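Local atomic coordinates of polyketide synthase PksL (Bacillus subtilis, PDB entry 5E1V), a protein that probably removes water from beta-hydroxyacyl intermediates, through the dehydratase domain of a split module, during assembly-line biosynthesis of the polyketide bacillaene. Residues Y39-E44 / I75-K80; H45-S50 / M111-P116; L32-I37 / K104-A109; N15-H20 / H189-D194. All blocks are in the same frame, centred on the assembly; numbering follows the deposited sequence.

Contact 1: Y39-E44 / I75-K80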
# COMPACT_ATOMS: atom_id res chain seq x y z
N TYR A 39 3.26 -6.97 -8.45
CA TYR A 39 3.64 -8.35 -8.15
C TYR A 39 2.71 -9.30 -8.92
O TYR A 39 3.18 -10.39 -9.34
CB TYR A 39 3.61 -8.63 -6.65
CG TYR A 39 4.90 -8.28 -5.92
CD1 TYR A 39 5.12 -7.03 -5.38
CD2 TYR A 39 5.95 -9.20 -5.84
CE1 TYR A 39 6.34 -6.70 -4.82
CE2 TYR A 39 7.11 -8.87 -5.22
CZ TYR A 39 7.30 -7.59 -4.71
OH TYR A 39 8.48 -7.28 -4.06
N GLN A 40 1.43 -8.89 -9.13
CA GLN A 40 0.52 -9.73 -10.01
C GLN A 40 1.07 -9.93 -11.40
O GLN A 40 0.93 -11.02 -11.94
CB GLN A 40 -0.89 -9.17 -10.10
CG GLN A 40 -1.57 -9.17 -8.77
CD GLN A 40 -2.49 -10.32 -8.47
OE1 GLN A 40 -2.59 -11.30 -9.23
NE2 GLN A 40 -3.30 -10.13 -7.41
N ILE A 41 1.58 -8.85 -12.00
CA ILE A 41 2.13 -8.85 -13.30
C ILE A 41 3.32 -9.84 -13.41
O ILE A 41 3.41 -10.67 -14.32
CB ILE A 41 2.54 -7.43 -13.70
CG1 ILE A 41 1.27 -6.59 -13.94
CG2 ILE A 41 3.33 -7.44 -15.00
CD1 ILE A 41 1.57 -5.15 -13.90
N PHE A 42 4.25 -9.73 -12.49
CA PHE A 42 5.43 -10.65 -12.55
C PHE A 42 5.06 -12.07 -12.27
O PHE A 42 5.65 -13.02 -12.86
CB PHE A 42 6.42 -10.14 -11.55
CG PHE A 42 7.25 -8.99 -12.12
CD1 PHE A 42 8.40 -9.24 -12.83
CD2 PHE A 42 6.80 -7.67 -12.02
CE1 PHE A 42 9.14 -8.17 -13.30
CE2 PHE A 42 7.48 -6.62 -12.58
CZ PHE A 42 8.66 -6.88 -13.22
N ARG A 43 4.09 -12.27 -11.36
CA ARG A 43 3.59 -13.63 -11.08
C ARG A 43 3.03 -14.27 -12.37
O ARG A 43 3.21 -15.52 -12.59
CB ARG A 43 2.52 -13.65 -10.00
CG ARG A 43 2.07 -15.08 -9.72
CD ARG A 43 1.27 -15.20 -8.42
NE ARG A 43 -0.02 -14.49 -8.54
CZ ARG A 43 -0.99 -14.60 -7.63
NH1 ARG A 43 -0.80 -15.40 -6.61
NH2 ARG A 43 -2.12 -13.93 -7.78
N GLU A 44 2.34 -13.48 -13.17
CA GLU A 44 1.69 -14.02 -14.37
C GLU A 44 2.72 -14.55 -15.36
O GLU A 44 2.43 -15.48 -16.16
CB GLU A 44 0.80 -12.94 -14.99
N ILE A 75 0.89 -0.64 -18.01
CA ILE A 75 2.09 -0.90 -17.20
C ILE A 75 3.12 -1.63 -18.08
O ILE A 75 2.83 -2.71 -18.57
CB ILE A 75 1.78 -1.65 -15.90
CG1 ILE A 75 0.75 -0.84 -15.12
CG2 ILE A 75 2.98 -1.80 -14.99
CD1 ILE A 75 -0.02 -1.69 -14.20
N GLN A 76 4.26 -0.99 -18.32
CA GLN A 76 5.36 -1.67 -19.06
C GLN A 76 6.56 -1.90 -18.11
O GLN A 76 6.98 -0.97 -17.38
CB GLN A 76 5.81 -0.82 -20.21
CG GLN A 76 4.69 -0.44 -21.14
CD GLN A 76 5.22 0.05 -22.48
OE1 GLN A 76 6.36 -0.23 -22.87
NE2 GLN A 76 4.39 0.79 -23.18
N CYS A 77 7.08 -3.14 -18.15
CA CYS A 77 8.23 -3.57 -17.36
C CYS A 77 9.25 -3.97 -18.43
O CYS A 77 8.98 -4.80 -19.30
CB CYS A 77 7.88 -4.74 -16.48
SG CYS A 77 6.24 -4.50 -15.73
N ALA A 78 10.37 -3.30 -18.41
CA ALA A 78 11.39 -3.48 -19.44
C ALA A 78 12.66 -3.89 -18.75
O ALA A 78 13.10 -3.18 -17.85
CB ALA A 78 11.60 -2.18 -20.19
N GLU A 79 13.22 -5.04 -19.19
CA GLU A 79 14.42 -5.66 -18.62
C GLU A 79 15.68 -4.96 -19.13
O GLU A 79 16.24 -5.38 -20.13
CB GLU A 79 14.51 -7.17 -18.86
CG GLU A 79 15.51 -7.78 -17.87
CD GLU A 79 15.61 -9.30 -17.83
OE1 GLU A 79 15.06 -9.99 -18.71
OE2 GLU A 79 16.23 -9.80 -16.86
N LYS A 80 16.11 -3.93 -18.42
CA LYS A 80 17.21 -3.05 -18.91
C LYS A 80 18.55 -3.76 -18.85
O LYS A 80 19.36 -3.65 -19.77
CB LYS A 80 17.31 -1.79 -18.05
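The ring of Phe-42 receives Cys-77 at an oblique angle, neither squarely over a face nor at the rim, while Trp-85 of strand 84-94 meets it edge-to-face. Two atoms of the cysteine share the approach: CB lies 4.0 Å from CZ of Phe-42, and SG stands 4.9 Å from the centroid of the same ring, a sulfur-aromatic contact tilted 50° from the ring normal. With CG of Phe-42 anti to its own carbonyl carbon (chi1 -82°), the ring is carried out from the side of helix 34-44 toward the strand. One residue earlier, Ile-41 directs its CB toward the strand. Its terminal CD1 fits into the fork of Ile-75, 3.8 Å from the CG2 branch, and its own CG2 branch comes to 4.2 Å from SG of Cys-77. Alternation along the strand explains the pairing: Ile-75 and Cys-77 face the helix, whereas Gln-76 between them turns to solvent. Side chains of Ile-5 and Lys-7, on strand 4-11, also cover Ile-41. Branched aliphatic, thiol and aromatic groups thus make a buried helix-to-sheet seam of the hotdog type, held by shape and dispersion, whereas the polar Gln-40 and Arg-43 pair with each other away from the strand.

Contact 2: H45-S50 / M111-P116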
# COMPACT_ATOMS: atom_id res chain seq x y z
N HIS A 45 3.95 -14.00 -15.25
CA HIS A 45 5.11 -14.41 -16.07
C HIS A 45 6.05 -15.35 -15.38
O HIS A 45 7.09 -15.70 -15.98
CB HIS A 45 5.82 -13.19 -16.59
CG HIS A 45 4.98 -12.42 -17.54
ND1 HIS A 45 4.09 -11.43 -17.17
CD2 HIS A 45 4.85 -12.56 -18.88
CE1 HIS A 45 3.46 -10.99 -18.25
NE2 HIS A 45 3.90 -11.67 -19.29
N GLY A 46 5.71 -15.79 -14.18
CA GLY A 46 6.38 -16.96 -13.56
C GLY A 46 7.20 -16.62 -12.38
O GLY A 46 7.87 -17.49 -11.83
N PHE A 47 7.20 -15.36 -11.96
CA PHE A 47 8.01 -14.99 -10.82
C PHE A 47 7.28 -15.10 -9.53
O PHE A 47 6.22 -14.49 -9.38
CB PHE A 47 8.53 -13.57 -10.95
CG PHE A 47 9.45 -13.39 -12.07
CD1 PHE A 47 8.95 -13.05 -13.34
CD2 PHE A 47 10.80 -13.55 -11.89
CE1 PHE A 47 9.80 -12.88 -14.40
CE2 PHE A 47 11.66 -13.40 -12.96
CZ PHE A 47 11.17 -13.07 -14.20
N SER A 48 7.92 -15.79 -8.57
CA SER A 48 7.47 -15.87 -7.21
C SER A 48 7.79 -14.58 -6.45
O SER A 48 8.81 -14.02 -6.72
CB SER A 48 8.27 -17.00 -6.53
OG SER A 48 7.94 -17.05 -5.17
N CYS A 49 6.94 -14.11 -5.53
CA CYS A 49 7.21 -12.87 -4.75
C CYS A 49 8.55 -12.92 -4.05
O CYS A 49 9.24 -11.93 -3.92
CB CYS A 49 6.06 -12.58 -3.76
SG CYS A 49 5.97 -13.62 -2.32
N SER A 50 8.98 -14.10 -3.67
CA SER A 50 10.25 -14.20 -2.93
C SER A 50 11.51 -13.98 -3.84
O SER A 50 12.60 -13.66 -3.36
CB SER A 50 10.27 -15.50 -2.15
OG SER A 50 10.48 -16.55 -3.08
N MET A 111 12.24 -3.18 -10.52
CA MET A 111 12.02 -4.47 -9.87
C MET A 111 13.31 -5.25 -10.14
O MET A 111 13.72 -5.32 -11.30
CB MET A 111 10.83 -5.20 -10.46
CG MET A 111 10.63 -6.60 -9.90
SD MET A 111 9.95 -6.41 -8.26
CE MET A 111 8.19 -6.67 -8.45
N HIS A 112 13.89 -5.80 -9.09
CA HIS A 112 15.14 -6.58 -9.18
C HIS A 112 14.82 -8.00 -8.93
O HIS A 112 14.19 -8.29 -7.93
CB HIS A 112 16.15 -6.11 -8.13
CG HIS A 112 16.67 -4.73 -8.39
ND1 HIS A 112 15.89 -3.60 -8.22
CD2 HIS A 112 17.87 -4.30 -8.82
CE1 HIS A 112 16.59 -2.53 -8.55
NE2 HIS A 112 17.79 -2.94 -8.92
N ALA A 113 15.20 -8.87 -9.87
CA ALA A 113 14.93 -10.31 -9.79
C ALA A 113 16.04 -10.99 -9.00
O ALA A 113 15.91 -12.16 -8.61
CB ALA A 113 14.82 -10.93 -11.18
N ASP A 114 17.14 -10.27 -8.79
CA ASP A 114 18.23 -10.78 -7.97
C ASP A 114 17.75 -10.97 -6.54
O ASP A 114 16.82 -10.27 -6.06
CB ASP A 114 19.45 -9.82 -8.01
N SER A 115 18.38 -11.93 -5.87
CA SER A 115 18.26 -12.11 -4.42
C SER A 115 16.90 -12.62 -3.92
O SER A 115 15.86 -11.98 -4.13
CB SER A 115 18.57 -10.82 -3.68
OG SER A 115 17.74 -10.71 -2.55
N PRO A 116 16.91 -13.76 -3.23
CA PRO A 116 15.70 -14.22 -2.58
C PRO A 116 15.40 -13.44 -1.29
O PRO A 116 16.31 -13.09 -0.52
CB PRO A 116 15.97 -15.70 -2.32
CG PRO A 116 17.43 -15.87 -2.37
CD PRO A 116 17.97 -14.79 -3.26
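Phe-47 directs its CB toward 111-116, and its first torsion (chi1 -65°) places the ring where CE2 comes near Ala-113; farther on, the positive phi of Ser-115 (70°) accompanies the bend that sets Pro-116 beside Ser-50. The first meeting is loose. CE2 of Phe-47 lies 4.4 Å from the methyl CB of Ala-113, which comes to the ring obliquely. The second is closer and runs between backbones: the carbonyl O of Ser-50 takes a CA-H...O contact from CA of Pro-116 at 3.2 Å, with an angle of 143° at the hydrogen. An ordinary backbone hydrogen bond between Ser-50 and Ala-117, the next residue along, lies beside it, so the two segments are held together here mainly through their main chains. The side chain of Ser-50 takes a different course, its OG forming a weak hydrogen bond with OG of Ser-48 at 3.3 Å. Upstream, Gly-46 ends the preceding helix in a Schellman motif; a CB on this residue would press against the carbonyl O of His-45, and the chain leaves the helix there, leading to Phe-47. The whole is a surface contact between two loops. Helix 34-44 leads into 45-50, which goes on to strand 53-59, while 111-116 is where strand 104-112 runs out. Trp-85 of strand 84-94 lies against both Phe-47 and Ala-113, and Leu-52 adds a further apolar neighbour to the phenylalanine, so that the loop pair closes over the end of the sheet just beyond the helix.

Contact 3: L32-I37 / K104-A109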
# COMPACT_ATOMS: atom_id res chain seq x y z
N LEU A 32 -0.83 2.68 -2.28
CA LEU A 32 -0.23 1.43 -1.72
C LEU A 32 -0.74 0.15 -2.46
O LEU A 32 -0.20 -0.91 -2.29
CB LEU A 32 -0.47 1.31 -0.23
CG LEU A 32 0.40 2.31 0.58
CD1 LEU A 32 -0.11 2.32 2.00
CD2 LEU A 32 1.84 1.85 0.54
N ALA A 33 -1.73 0.35 -3.33
CA ALA A 33 -2.25 -0.70 -4.18
C ALA A 33 -1.33 -1.05 -5.30
O ALA A 33 -1.46 -2.09 -5.92
CB ALA A 33 -3.63 -0.31 -4.70
N TYR A 34 -0.35 -0.18 -5.60
CA TYR A 34 0.63 -0.51 -6.68
C TYR A 34 1.47 -1.75 -6.38
O TYR A 34 2.07 -2.34 -7.32
CB TYR A 34 1.53 0.73 -6.96
CG TYR A 34 0.87 1.80 -7.75
CD1 TYR A 34 0.35 1.53 -8.96
CD2 TYR A 34 0.77 3.09 -7.25
CE1 TYR A 34 -0.22 2.56 -9.76
CE2 TYR A 34 0.21 4.12 -7.99
CZ TYR A 34 -0.24 3.89 -9.26
OH TYR A 34 -0.83 4.87 -9.99
N ILE A 35 1.71 -2.05 -5.11
CA ILE A 35 2.51 -3.26 -4.75
C ILE A 35 1.84 -4.55 -5.30
O ILE A 35 2.46 -5.34 -6.03
CB ILE A 35 2.71 -3.36 -3.23
CG1 ILE A 35 3.53 -2.11 -2.78
CG2 ILE A 35 3.41 -4.63 -2.90
CD1 ILE A 35 3.49 -1.87 -1.32
N ASP A 36 0.53 -4.66 -5.00
CA ASP A 36 -0.26 -5.78 -5.54
C ASP A 36 -0.28 -5.79 -7.05
O ASP A 36 0.04 -6.85 -7.65
CB ASP A 36 -1.63 -5.90 -4.93
CG ASP A 36 -2.26 -7.22 -5.29
OD1 ASP A 36 -1.85 -8.23 -4.68
OD2 ASP A 36 -3.07 -7.20 -6.23
N ILE A 37 -0.58 -4.64 -7.67
CA ILE A 37 -0.59 -4.49 -9.10
C ILE A 37 0.71 -5.07 -9.74
O ILE A 37 0.66 -5.98 -10.61
CB ILE A 37 -0.91 -3.06 -9.53
CG1 ILE A 37 -2.38 -2.73 -9.28
CG2 ILE A 37 -0.49 -2.82 -10.97
CD1 ILE A 37 -2.67 -1.28 -9.12
N LYS A 104 -0.90 10.38 -19.20
CA LYS A 104 -0.32 10.89 -17.97
C LYS A 104 0.50 9.82 -17.25
O LYS A 104 0.07 8.62 -17.20
CB LYS A 104 -1.40 11.33 -16.99
CG LYS A 104 -2.22 12.51 -17.43
CD LYS A 104 -3.21 12.88 -16.33
CE LYS A 104 -4.28 13.84 -16.85
NZ LYS A 104 -4.85 14.62 -15.69
N LEU A 105 1.67 10.26 -16.77
CA LEU A 105 2.51 9.43 -15.90
C LEU A 105 1.99 9.35 -14.46
O LEU A 105 1.78 10.35 -13.71
CB LEU A 105 3.99 9.88 -15.94
CG LEU A 105 4.95 8.96 -15.16
CD1 LEU A 105 5.18 7.63 -15.81
CD2 LEU A 105 6.27 9.66 -14.87
N TYR A 106 1.72 8.11 -14.04
CA TYR A 106 1.31 7.90 -12.68
C TYR A 106 2.39 7.37 -11.74
O TYR A 106 2.39 7.76 -10.56
CB TYR A 106 0.08 6.95 -12.70
CG TYR A 106 -1.16 7.64 -13.27
CD1 TYR A 106 -1.95 8.47 -12.45
CD2 TYR A 106 -1.59 7.42 -14.54
CE1 TYR A 106 -3.07 9.09 -12.95
CE2 TYR A 106 -2.72 8.02 -15.05
CZ TYR A 106 -3.46 8.84 -14.23
OH TYR A 106 -4.63 9.42 -14.68
N MET A 107 3.20 6.42 -12.17
CA MET A 107 4.12 5.71 -11.24
C MET A 107 5.30 5.22 -12.09
O MET A 107 5.14 4.80 -13.21
CB MET A 107 3.33 4.52 -10.58
CG MET A 107 4.13 3.65 -9.67
SD MET A 107 4.92 2.37 -10.59
CE MET A 107 3.55 1.23 -11.02
N LYS A 108 6.47 5.13 -11.50
CA LYS A 108 7.57 4.35 -12.04
C LYS A 108 8.24 3.62 -10.87
O LYS A 108 8.10 4.02 -9.74
CB LYS A 108 8.64 5.34 -12.54
CG LYS A 108 8.28 6.08 -13.80
CD LYS A 108 9.33 7.21 -14.05
CE LYS A 108 10.45 6.65 -14.87
NZ LYS A 108 11.58 7.63 -15.00
N ALA A 109 9.01 2.59 -11.16
CA ALA A 109 9.63 1.78 -10.18
C ALA A 109 10.65 0.88 -10.84
O ALA A 109 10.66 0.70 -12.05
CB ALA A 109 8.55 0.90 -9.47
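While Tyr-34 meets Tyr-106 and Met-107 across the contact, the same helix is held elsewhere by the carboxylate of Asp-36, whose OD1 accepts hydrogen bonds from the backbone N of both Met-187 and Phe-188 and whose OD2 takes one from NE2 of Gln-40. Three donors for one buried carboxylate would be expected to stabilise its negative charge. Toward the strand the chemistry is apolar. Met-107 covers one face of the Tyr-34 ring: its CB makes a CH-pi contact 4.1 Å from the centroid, 17° off the ring normal. CG of Met-107 is anti to the backbone N (chi1 177°), and the chain then bends at both following torsions, so it curls along the ring instead of standing off it. SD therefore sits above the same face in a longer Met-aromatic contact, 5.1 Å from the centroid, and the methyl CE bends down to 3.8 Å from CD1 of Tyr-34. At the far end of the tyrosine, OH lies 3.5 Å from CB of Tyr-106, whose own ring leads off to Ile-71 and Leu-73 on strand 70-81. Replacing Tyr-34 with alanine would probably leave the folded Met-107 chain without the surface it lies on, set its thioether free to turn and open a gap beside CB of Tyr-106. Consecutive residues both turn toward the helix because Tyr-106 and Met-107 together face Ala-89 in a classic beta bulge. A helix packed against a curved antiparallel sheet in this way is the hallmark of the hotdog fold.

Contact 4: N15-H20 / H189-D194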
# COMPACT_ATOMS: atom_id res chain seq x y z
N ASN A 15 -14.02 -0.74 -9.76
CA ASN A 15 -12.98 -1.31 -8.96
C ASN A 15 -13.30 -0.98 -7.51
O ASN A 15 -13.49 0.19 -7.16
CB ASN A 15 -11.63 -0.65 -9.34
CG ASN A 15 -10.47 -1.14 -8.52
OD1 ASN A 15 -10.35 -0.93 -7.31
ND2 ASN A 15 -9.50 -1.71 -9.23
N PRO A 16 -13.33 -2.02 -6.64
CA PRO A 16 -13.79 -1.74 -5.28
C PRO A 16 -12.82 -0.87 -4.48
O PRO A 16 -13.29 -0.21 -3.52
CB PRO A 16 -13.95 -3.13 -4.67
CG PRO A 16 -13.00 -3.98 -5.40
CD PRO A 16 -12.85 -3.41 -6.79
N PHE A 17 -11.50 -0.88 -4.80
CA PHE A 17 -10.60 -0.00 -4.05
C PHE A 17 -10.87 1.47 -4.39
O PHE A 17 -10.89 2.30 -3.54
CB PHE A 17 -9.12 -0.38 -4.34
CG PHE A 17 -8.79 -1.83 -3.99
CD1 PHE A 17 -8.78 -2.26 -2.70
CD2 PHE A 17 -8.59 -2.78 -4.99
CE1 PHE A 17 -8.46 -3.60 -2.33
CE2 PHE A 17 -8.32 -4.12 -4.65
CZ PHE A 17 -8.28 -4.53 -3.29
N ILE A 18 -11.14 1.75 -5.65
CA ILE A 18 -11.40 3.08 -6.07
C ILE A 18 -12.76 3.52 -5.54
O ILE A 18 -12.92 4.60 -5.10
CB ILE A 18 -11.31 3.20 -7.61
CG1 ILE A 18 -9.88 2.86 -8.11
CG2 ILE A 18 -11.65 4.55 -8.10
CD1 ILE A 18 -9.71 2.91 -9.59
N TYR A 19 -13.77 2.69 -5.67
CA TYR A 19 -15.06 3.11 -5.24
C TYR A 19 -15.10 3.43 -3.78
O TYR A 19 -15.79 4.40 -3.37
CB TYR A 19 -16.06 2.04 -5.61
CG TYR A 19 -17.47 2.41 -5.34
CD1 TYR A 19 -18.26 2.94 -6.33
CD2 TYR A 19 -18.06 2.15 -4.09
CE1 TYR A 19 -19.60 3.28 -6.08
CE2 TYR A 19 -19.41 2.47 -3.84
CZ TYR A 19 -20.18 3.04 -4.83
OH TYR A 19 -21.58 3.35 -4.60
N HIS A 20 -14.34 2.69 -2.98
CA HIS A 20 -14.41 2.76 -1.50
C HIS A 20 -13.23 3.54 -0.88
O HIS A 20 -12.96 3.44 0.33
CB HIS A 20 -14.49 1.35 -0.91
CG HIS A 20 -15.80 0.68 -1.17
ND1 HIS A 20 -16.99 1.16 -0.64
CD2 HIS A 20 -16.17 -0.31 -2.03
CE1 HIS A 20 -18.01 0.43 -1.07
NE2 HIS A 20 -17.54 -0.48 -1.90
N HIS A 189 -2.61 -7.68 -0.30
CA HIS A 189 -3.89 -7.10 -0.39
C HIS A 189 -3.87 -5.61 -0.11
O HIS A 189 -3.53 -5.20 1.00
CB HIS A 189 -4.89 -7.75 0.59
CG HIS A 189 -6.31 -7.62 0.14
ND1 HIS A 189 -7.01 -6.46 0.29
CD2 HIS A 189 -7.18 -8.53 -0.35
CE1 HIS A 189 -8.22 -6.62 -0.17
NE2 HIS A 189 -8.34 -7.87 -0.60
N PRO A 190 -4.29 -4.77 -1.09
CA PRO A 190 -4.37 -3.30 -0.78
C PRO A 190 -5.05 -2.82 0.48
O PRO A 190 -4.59 -1.94 1.06
CB PRO A 190 -5.00 -2.73 -1.99
CG PRO A 190 -4.53 -3.69 -3.11
CD PRO A 190 -4.74 -5.00 -2.49
N THR A 191 -6.08 -3.47 0.97
CA THR A 191 -6.65 -3.13 2.27
C THR A 191 -5.75 -3.39 3.47
O THR A 191 -5.64 -2.60 4.43
CB THR A 191 -7.98 -3.94 2.39
OG1 THR A 191 -8.86 -3.49 1.33
CG2 THR A 191 -8.64 -3.63 3.61
N LEU A 192 -5.03 -4.49 3.42
CA LEU A 192 -4.04 -4.77 4.45
C LEU A 192 -2.92 -3.76 4.38
O LEU A 192 -2.50 -3.25 5.40
CB LEU A 192 -3.55 -6.17 4.27
CG LEU A 192 -4.50 -7.36 4.52
CD1 LEU A 192 -3.77 -8.63 4.35
CD2 LEU A 192 -5.08 -7.25 5.93
N ILE A 193 -2.40 -3.46 3.17
CA ILE A 193 -1.26 -2.56 3.06
C ILE A 193 -1.75 -1.12 3.38
O ILE A 193 -1.17 -0.44 4.20
CB ILE A 193 -0.56 -2.56 1.69
CG1 ILE A 193 -0.28 -3.99 1.14
CG2 ILE A 193 0.75 -1.76 1.84
CD1 ILE A 193 0.42 -4.93 2.06
N ASP A 194 -2.85 -0.67 2.78
CA ASP A 194 -3.34 0.65 3.09
C ASP A 194 -3.64 0.82 4.61
O ASP A 194 -3.31 1.84 5.24
CB ASP A 194 -4.51 1.06 2.17
CG ASP A 194 -4.96 2.45 2.42
OD1 ASP A 194 -4.24 3.42 1.98
OD2 ASP A 194 -5.98 2.57 3.14
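His-189 caps the N-terminus of helix 190-203 and at the same time meets Phe-17, joining the two halves of what is, as in related dehydratases, a double-hotdog fold. Its ND1 accepts from Thr-191 N at 3.2 Å, the donor lying in the imidazole plane, and this bond restrains the rotation of the ring. CE1 of the histidine then approaches the edge of Phe-17, 3.7 Å from CE1 of that ring, with the two ring planes 71° apart. Pro-190 follows and takes a face: its CB makes a CH-pi contact 3.9 Å from the Phe-17 centroid, and its CD lies 3.7 Å from CZ. Thr-191 returns to the edge, where OG1 stands near the ring plane, its hydrogen bond being with O of Tyr-155. A serine in place of Phe-17 would probably open a gap over Pro-190 and deprive the capping imidazole of its aromatic neighbour. Farther along, Asp-194 completes the His-Pro-x-Leu-x-Asp sequence familiar from such domains, and its OD2 has a weak hydrogen bond with NE2 of His-152. The short helix carrying Phe-17 is capped as well: OD1 of Asn-15 accepts from Ile-18 N at 3.2 Å, its donor tilted 28° from the carbonyl plane.

Contacts 1, 3 and 4 are buried, and contact 2 lies at the surface. Helix 34-44 serves contacts 1 and 3, which pack successive turns against strands 70-81 and 104-112 and meet where CD1 of Ile-75 comes within 3.5 Å of CG2 of Ile-37. Contact 2 takes up the chain beyond the same helix, and Phe-42 O probably accepts a hydrogen bond from Phe-47 N (2.9 Å). Contact 4 stands apart, about 24 Å centre to centre from contact 2, yet touches contact 3 through Ala-33 and Pro-190. Aromatic, aliphatic and sulfur-containing side chains dominate against the sheet, backbone contacts at the surface loops, and a capped helix start where the two halves join.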